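Local atomic coordinates of outer envelope protein 64, mitochondrial (Arabidopsis thaliana, PDB entry 6HPG), a protein that probably serves as a chaperone receptor for Hsp90-dependent protein targeting to mitochondria, and is represented here by its tetratricopeptide-repeat (TPR) domain. Residues C44-A49 / E60-K65; A49-C54 / Y77-T82; T82-L87 / A94-H99. All coordinates share one frame; numbering follows the deposited sequence.

Interaction 1. Residues C44-A49 / E60-K65; sequences CNRAAA and EQDCTK
Arg-46 and Asp-62 form a two-pronged salt bridge between the paired helices of the second TPR repeat. The arginine offers its side rather than its end: NE donates to Asp-62 OD2 at 2.8 Å, and Arg-46 NH2 donates to Asp-62 OD1 at 3.0 Å, so each carboxylate oxygen has its own N-H. Both oxygens are met on their syn side, and the guanidinium and carboxylate planes lie only 5° apart, which lets both bonds run nearly straight. The arginine chain bends at its third torsion (chi3 58°), which turns the NE edge back to the aspartate; its stem stays close as well, with Arg-46 CB 3.4 Å from Asp-62 OD2.

Beside this bridge the helices touch through small groups. Ala-47 is the small residue that a TPR motif keeps where its first helix meets the second, and its CA comes within 5.6 Å of the CA of Asp-62. With the backbones this close a short acid spans the gap, and the arginine probably offsets its buried charge. The methyl CB of Ala-47 packs on Cys-63 SG at 3.6 Å, the compact thiol meeting a one-carbon side chain without forcing the helices apart.

Farther out, Arg-46 NH1 is hydrogen-bonded to Thr-30 OG1, so a residue of the preceding repeat helps to fix the guanidinium. Replacing this arginine with an alanine removes both donors, which would probably leave the buried Asp-62 without its charged mate and Thr-30 OG1 without its NH1 partner. The segments 44-49 and 60-65, on helices 40-52 and 56-69, run antiparallel at 164°, their axes 8.1 Å apart at the closest. Helix 22-35 flanks them at Arg-46, through Tyr-29 and Ile-33, and helix 74-86 at Cys-63, through Arg-79 and Arg-80.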
# COMPACT_ATOMS: atom_id res chain seq x y z
N CYS A 44 -4.10 0.91 -2.93
CA CYS A 44 -2.89 0.28 -2.39
C CYS A 44 -1.65 0.73 -3.12
O CYS A 44 -0.61 0.95 -2.50
CB CYS A 44 -2.98 -1.22 -2.49
SG CYS A 44 -2.04 -1.98 -1.15
N ASN A 45 -1.75 0.81 -4.45
CA ASN A 45 -0.68 1.36 -5.24
C ASN A 45 -0.43 2.83 -4.87
O ASN A 45 0.72 3.25 -4.74
CB ASN A 45 -0.98 1.22 -6.75
CG ASN A 45 -0.86 -0.20 -7.25
OD1 ASN A 45 -0.43 -1.11 -6.53
ND2 ASN A 45 -1.24 -0.40 -8.49
N ARG A 46 -1.46 3.62 -4.68
CA ARG A 46 -1.20 5.01 -4.36
C ARG A 46 -0.53 5.14 -3.01
O ARG A 46 0.33 6.00 -2.83
CB ARG A 46 -2.47 5.85 -4.40
CG ARG A 46 -2.12 7.33 -4.49
CD ARG A 46 -3.31 8.21 -4.75
NE ARG A 46 -4.33 8.06 -3.71
CZ ARG A 46 -5.47 8.76 -3.67
NH1 ARG A 46 -5.74 9.72 -4.58
NH2 ARG A 46 -6.34 8.53 -2.72
N ALA A 47 -0.95 4.31 -2.02
CA ALA A 47 -0.18 4.23 -0.78
C ALA A 47 1.31 4.04 -0.99
O ALA A 47 2.12 4.68 -0.32
CB ALA A 47 -0.68 3.11 0.11
N ALA A 48 1.66 3.09 -1.85
CA ALA A 48 3.08 2.83 -2.15
C ALA A 48 3.75 4.10 -2.66
O ALA A 48 4.84 4.43 -2.24
CB ALA A 48 3.20 1.74 -3.20
N ALA A 49 3.13 4.81 -3.60
CA ALA A 49 3.73 6.10 -4.08
C ALA A 49 3.88 7.12 -2.93
O ALA A 49 4.94 7.76 -2.81
CB ALA A 49 2.94 6.71 -5.22
N GLU A 60 -1.48 5.68 4.95
CA GLU A 60 -2.35 4.99 5.90
C GLU A 60 -3.80 5.06 5.50
O GLU A 60 -4.46 4.03 5.45
CB GLU A 60 -2.19 5.54 7.32
CG GLU A 60 -0.92 5.03 8.00
CD GLU A 60 -0.53 5.77 9.28
OE1 GLU A 60 -1.20 6.78 9.68
OE2 GLU A 60 0.48 5.35 9.89
N GLN A 61 -4.28 6.27 5.19
CA GLN A 61 -5.69 6.43 4.84
C GLN A 61 -5.98 5.59 3.62
O GLN A 61 -6.97 4.89 3.56
CB GLN A 61 -6.04 7.88 4.54
CG GLN A 61 -6.08 8.74 5.76
CD GLN A 61 -5.70 10.16 5.44
OE1 GLN A 61 -6.19 10.74 4.47
NE2 GLN A 61 -4.82 10.73 6.24
N ASP A 62 -5.08 5.64 2.65
CA ASP A 62 -5.24 4.80 1.45
C ASP A 62 -5.20 3.29 1.70
O ASP A 62 -5.91 2.56 1.04
CB ASP A 62 -4.17 5.15 0.40
CG ASP A 62 -4.55 6.32 -0.48
OD1 ASP A 62 -5.65 6.94 -0.28
OD2 ASP A 62 -3.69 6.61 -1.35
N CYS A 63 -4.28 2.81 2.54
CA CYS A 63 -4.30 1.39 2.90
C CYS A 63 -5.55 1.07 3.65
O CYS A 63 -6.06 -0.02 3.52
CB CYS A 63 -3.16 0.98 3.80
SG CYS A 63 -1.59 1.23 3.04
N THR A 64 -6.01 2.00 4.50
CA THR A 64 -7.26 1.79 5.24
C THR A 64 -8.48 1.72 4.31
O THR A 64 -9.38 0.92 4.59
CB THR A 64 -7.43 2.82 6.38
OG1 THR A 64 -6.36 2.65 7.34
CG2 THR A 64 -8.78 2.61 7.14
N LYS A 65 -8.52 2.50 3.22
CA LYS A 65 -9.63 2.39 2.25
C LYS A 65 -9.55 1.12 1.43
O LYS A 65 -10.59 0.48 1.09
CB LYS A 65 -9.64 3.57 1.27
CG LYS A 65 -10.86 3.61 0.36
CD LYS A 65 -11.93 4.54 0.90
CE LYS A 65 -13.10 4.72 -0.07
NZ LYS A 65 -13.39 6.17 -0.29

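Interaction 2. Residues A49-C54 / Y77-T82; sequences AFLELC and YLRRGT
Leu-51 of TPR 2 meets Arg-79 and Thr-82 of TPR 3 where helix 40-52 packs beside helix 74-86, the kind of repeat-to-repeat contact that builds the TPR superhelix. One methyl does the touching: Leu-51 CD1 lies 3.9 Å from Arg-79 CG and 4.0 Å from Arg-79 CB, resting on the aliphatic stem of the arginine, while Thr-82 CB is 4.3 Å from the same CD1. The two longer side chains cross obliquely.

Arg-79 is extended from CG to NE (chi3 -177°), and this length carries its guanidinium past the leucine to the bound peptide, where NH2 makes two hydrogen bonds to the peptide backbone. Thr-82 keeps its hydroxyl within its own helix: OG1 donates to Leu-78 O at 2.8 Å, while Thr-82 N reaches that carbonyl oxygen from the opposite face of its plane at 3.0 Å.

Arginine and threonine each do two jobs here. Leucine supplies a branched apolar end, arginine a hydrocarbon stem with a distant charge, and threonine a carbon beside a satisfied hydroxyl. No hydrogen bond joins the two segments, so apolar packing alone joins them while the charge of Arg-79 serves the peptide.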
# COMPACT_ATOMS: atom_id res chain seq x y z
N ALA A 49 3.13 4.81 -3.60
CA ALA A 49 3.73 6.10 -4.08
C ALA A 49 3.88 7.12 -2.93
O ALA A 49 4.94 7.76 -2.81
CB ALA A 49 2.94 6.71 -5.22
N PHE A 50 2.89 7.16 -2.02
CA PHE A 50 2.96 8.06 -0.86
C PHE A 50 4.06 7.72 0.15
O PHE A 50 4.73 8.62 0.68
CB PHE A 50 1.61 8.15 -0.13
CG PHE A 50 0.59 9.09 -0.75
CD1 PHE A 50 0.95 10.36 -1.23
CD2 PHE A 50 -0.75 8.72 -0.79
CE1 PHE A 50 -0.02 11.21 -1.75
CE2 PHE A 50 -1.72 9.56 -1.35
CZ PHE A 50 -1.35 10.80 -1.81
N LEU A 51 4.22 6.43 0.43
CA LEU A 51 5.33 5.98 1.25
C LEU A 51 6.69 6.51 0.75
O LEU A 51 7.53 6.95 1.50
CB LEU A 51 5.38 4.46 1.24
CG LEU A 51 4.37 3.76 2.13
CD1 LEU A 51 4.66 2.27 2.16
CD2 LEU A 51 4.42 4.31 3.53
N GLU A 52 6.88 6.48 -0.55
CA GLU A 52 8.15 6.90 -1.10
C GLU A 52 8.40 8.42 -0.94
O GLU A 52 9.53 8.86 -0.96
CB GLU A 52 8.20 6.48 -2.53
CG GLU A 52 8.19 4.96 -2.71
CD GLU A 52 9.58 4.33 -2.66
OE1 GLU A 52 10.55 5.08 -2.42
OE2 GLU A 52 9.70 3.11 -2.91
N LEU A 53 7.31 9.19 -0.81
CA LEU A 53 7.33 10.64 -0.61
C LEU A 53 7.40 11.06 0.84
O LEU A 53 7.48 12.24 1.12
CB LEU A 53 6.08 11.26 -1.23
CG LEU A 53 6.08 11.31 -2.76
CD1 LEU A 53 4.72 11.76 -3.28
CD2 LEU A 53 7.19 12.23 -3.26
N CYS A 54 7.36 10.07 1.74
CA CYS A 54 7.16 10.23 3.17
C CYS A 54 5.82 10.84 3.51
O CYS A 54 5.68 11.44 4.58
CB CYS A 54 8.31 11.03 3.80
SG CYS A 54 9.88 10.25 3.40
N TYR A 77 -1.92 -4.14 4.36
CA TYR A 77 -1.42 -4.37 5.69
C TYR A 77 0.10 -4.09 5.82
O TYR A 77 0.55 -3.40 6.76
CB TYR A 77 -1.82 -5.77 6.21
CG TYR A 77 -3.30 -5.92 6.26
CD1 TYR A 77 -4.07 -5.31 7.28
CD2 TYR A 77 -3.96 -6.59 5.28
CE1 TYR A 77 -5.46 -5.38 7.28
CE2 TYR A 77 -5.34 -6.66 5.27
CZ TYR A 77 -6.09 -6.07 6.27
OH TYR A 77 -7.46 -6.20 6.21
N LEU A 78 0.88 -4.64 4.88
CA LEU A 78 2.33 -4.40 4.81
C LEU A 78 2.67 -2.92 4.76
O LEU A 78 3.51 -2.45 5.51
CB LEU A 78 2.90 -5.06 3.58
CG LEU A 78 2.82 -6.61 3.55
CD1 LEU A 78 3.52 -7.15 2.32
CD2 LEU A 78 3.46 -7.21 4.77
N ARG A 79 2.00 -2.20 3.86
CA ARG A 79 2.17 -0.75 3.68
C ARG A 79 1.65 0.13 4.84
O ARG A 79 2.36 1.07 5.25
CB ARG A 79 1.58 -0.28 2.35
CG ARG A 79 2.42 -0.77 1.14
CD ARG A 79 1.83 -0.43 -0.22
NE ARG A 79 2.69 -1.02 -1.22
CZ ARG A 79 2.32 -1.61 -2.34
NH1 ARG A 79 1.04 -1.67 -2.70
NH2 ARG A 79 3.24 -2.14 -3.10
N ARG A 80 0.45 -0.17 5.38
CA ARG A 80 -0.01 0.57 6.55
C ARG A 80 0.93 0.31 7.73
O ARG A 80 1.28 1.24 8.48
CB ARG A 80 -1.45 0.23 6.93
CG ARG A 80 -2.07 1.33 7.77
CD ARG A 80 -3.54 1.19 8.03
NE ARG A 80 -3.85 0.03 8.85
CZ ARG A 80 -5.09 -0.34 9.18
NH1 ARG A 80 -5.27 -1.41 9.92
NH2 ARG A 80 -6.14 0.38 8.79
N GLY A 81 1.35 -0.95 7.86
CA GLY A 81 2.38 -1.35 8.81
C GLY A 81 3.65 -0.54 8.74
O GLY A 81 4.17 -0.09 9.77
N THR A 82 4.15 -0.35 7.52
CA THR A 82 5.37 0.42 7.28
C THR A 82 5.19 1.88 7.68
O THR A 82 6.11 2.46 8.23
CB THR A 82 5.83 0.31 5.82
OG1 THR A 82 5.94 -1.07 5.48
CG2 THR A 82 7.18 0.99 5.59

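Interaction 3. Residues T82-L87 / A94-H99; sequences TARESL and AADFRH
Arg-84 and Asp-96 both leave their backbones with CG opposite the carbonyl carbon (chi1 -77° and -74°), and the arginine then runs straight from CG to NE, far enough to reach the next helix. These are the antiparallel helices 74-86 and 90-103, the helical hairpin of TPR 3. Arg-84 NH1 lies 2.8 Å from Asp-96 OD2 and 3.2 Å from Asp-96 OD1, a salt bridge in which one nitrogen sits near both oxygens. The planes of the two groups are nearly parallel but stepped, the carboxylate lying off the guanidinium plane rather than in it. The aliphatic part follows the charge, with Arg-84 CD 3.4 Å from Asp-96 OD2.

Asp-96 is buried, and a second arginine, Arg-80, also binds its OD1. Arg-84 NH2 comes close to Arg-80 NE, and the shared carboxylate probably offsets the repulsion between the two like charges. Arg-84 NH1 is held further by a hydrogen bond to Glu-92 O, which helps to fix its rotation.

Phe-97 fills the other half of the contact. Its flat ring reaches helix 74-86, CZ standing 3.5 Å from Thr-82 N, and it also packs on Ala-113 and Leu-117 of helix 108-118; an aromatic side chain is broad enough to touch both helices. Glu-85 stretches out beside it, and a long acid suits the place, its extended chain carrying OE1 to a salt bridge with Arg-116 of helix 108-118. The carboxylate and the ring stand almost perpendicular, 82° apart, with Glu-85 OE2 3.7 Å from Phe-97 CE2.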
# COMPACT_ATOMS: atom_id res chain seq x y z
N THR A 82 4.15 -0.35 7.52
CA THR A 82 5.37 0.42 7.28
C THR A 82 5.19 1.88 7.68
O THR A 82 6.11 2.46 8.23
CB THR A 82 5.83 0.31 5.82
OG1 THR A 82 5.94 -1.07 5.48
CG2 THR A 82 7.18 0.99 5.59
N ALA A 83 4.03 2.46 7.39
CA ALA A 83 3.80 3.89 7.63
C ALA A 83 3.70 4.10 9.13
O ALA A 83 4.20 5.09 9.68
CB ALA A 83 2.52 4.40 6.94
N ARG A 84 3.04 3.16 9.80
CA ARG A 84 2.97 3.18 11.23
C ARG A 84 4.34 3.04 11.90
O ARG A 84 4.66 3.82 12.77
CB ARG A 84 2.02 2.11 11.72
CG ARG A 84 0.60 2.54 11.52
CD ARG A 84 -0.31 1.34 11.70
NE ARG A 84 -1.69 1.77 11.66
CZ ARG A 84 -2.72 0.96 11.91
NH1 ARG A 84 -2.54 -0.35 12.20
NH2 ARG A 84 -3.94 1.46 11.87
N GLU A 85 5.14 2.08 11.47
CA GLU A 85 6.48 1.92 12.05
C GLU A 85 7.34 3.19 11.83
O GLU A 85 8.15 3.55 12.69
CB GLU A 85 7.16 0.71 11.46
CG GLU A 85 8.55 0.50 12.00
CD GLU A 85 9.18 -0.74 11.46
OE1 GLU A 85 10.25 -1.12 11.99
OE2 GLU A 85 8.62 -1.35 10.51
N SER A 86 7.13 3.84 10.68
CA SER A 86 7.77 5.12 10.37
C SER A 86 7.28 6.22 11.29
O SER A 86 8.07 7.09 11.67
CB SER A 86 7.49 5.54 8.93
OG SER A 86 8.18 4.70 8.03
N LEU A 87 5.99 6.20 11.64
CA LEU A 87 5.44 7.15 12.60
C LEU A 87 5.60 6.68 14.05
O LEU A 87 4.86 7.13 14.93
CB LEU A 87 3.97 7.44 12.28
CG LEU A 87 3.73 8.22 10.99
CD1 LEU A 87 2.23 8.27 10.74
CD2 LEU A 87 4.34 9.62 11.05
N ALA A 94 2.75 -3.66 14.38
CA ALA A 94 2.80 -5.11 14.60
C ALA A 94 1.46 -5.75 14.31
O ALA A 94 1.40 -6.79 13.72
CB ALA A 94 3.26 -5.45 16.01
N ALA A 95 0.38 -5.11 14.70
CA ALA A 95 -0.92 -5.66 14.39
C ALA A 95 -1.09 -5.89 12.88
O ALA A 95 -1.59 -6.95 12.43
CB ALA A 95 -2.00 -4.76 14.93
N ASP A 96 -0.65 -4.89 12.09
CA ASP A 96 -0.79 -4.98 10.65
C ASP A 96 0.20 -5.99 10.08
O ASP A 96 -0.18 -6.79 9.22
CB ASP A 96 -0.53 -3.64 9.98
CG ASP A 96 -1.63 -2.65 10.15
OD1 ASP A 96 -2.81 -2.99 10.41
OD2 ASP A 96 -1.28 -1.47 9.95
N PHE A 97 1.44 -6.00 10.56
CA PHE A 97 2.38 -6.97 10.04
C PHE A 97 1.90 -8.40 10.46
O PHE A 97 2.11 -9.37 9.73
CB PHE A 97 3.84 -6.68 10.46
CG PHE A 97 4.50 -5.53 9.68
CD1 PHE A 97 4.73 -5.62 8.31
CD2 PHE A 97 4.97 -4.38 10.35
CE1 PHE A 97 5.33 -4.57 7.61
CE2 PHE A 97 5.57 -3.33 9.66
CZ PHE A 97 5.75 -3.41 8.29
N ARG A 98 1.22 -8.53 11.60
CA ARG A 98 0.72 -9.85 12.06
C ARG A 98 -0.42 -10.30 11.21
O ARG A 98 -0.49 -11.47 10.82
CB ARG A 98 0.39 -9.84 13.53
CG ARG A 98 1.65 -10.05 14.40
CD ARG A 98 1.38 -9.72 15.84
NE ARG A 98 2.55 -9.92 16.69
CZ ARG A 98 2.71 -9.38 17.90
NH1 ARG A 98 1.78 -8.61 18.45
NH2 ARG A 98 3.81 -9.66 18.61
N HIS A 99 -1.31 -9.36 10.86
CA HIS A 99 -2.42 -9.70 10.01
C HIS A 99 -2.06 -10.07 8.57
O HIS A 99 -2.73 -10.93 7.96
CB HIS A 99 -3.49 -8.61 9.99
CG HIS A 99 -4.81 -9.14 9.55
ND1 HIS A 99 -5.53 -10.03 10.32
CD2 HIS A 99 -5.52 -8.96 8.42
CE1 HIS A 99 -6.66 -10.34 9.69
NE2 HIS A 99 -6.67 -9.70 8.54

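In the fold
From the N terminus, helix 40-52 takes part first: its middle pairs with helix 56-69 in interaction 1, closing the hairpin of TPR 2. Its later part, segment 49-54, which shares Ala-49 with the first, skips that hairpin partner along the chain and packs on helix 74-86 in interaction 2. The two contacts therefore cross along the chain, and they also meet in space where Thr-64 OG1 lies 2.7 Å from Arg-80 NH2. Interaction 3 follows interaction 1 in series and takes over from interaction 2 at Thr-82, closing the hairpin of TPR 3 with helix 90-103. Interactions 1 and 3 thus hold together single repeats, whereas interaction 2 joins one repeat to the next.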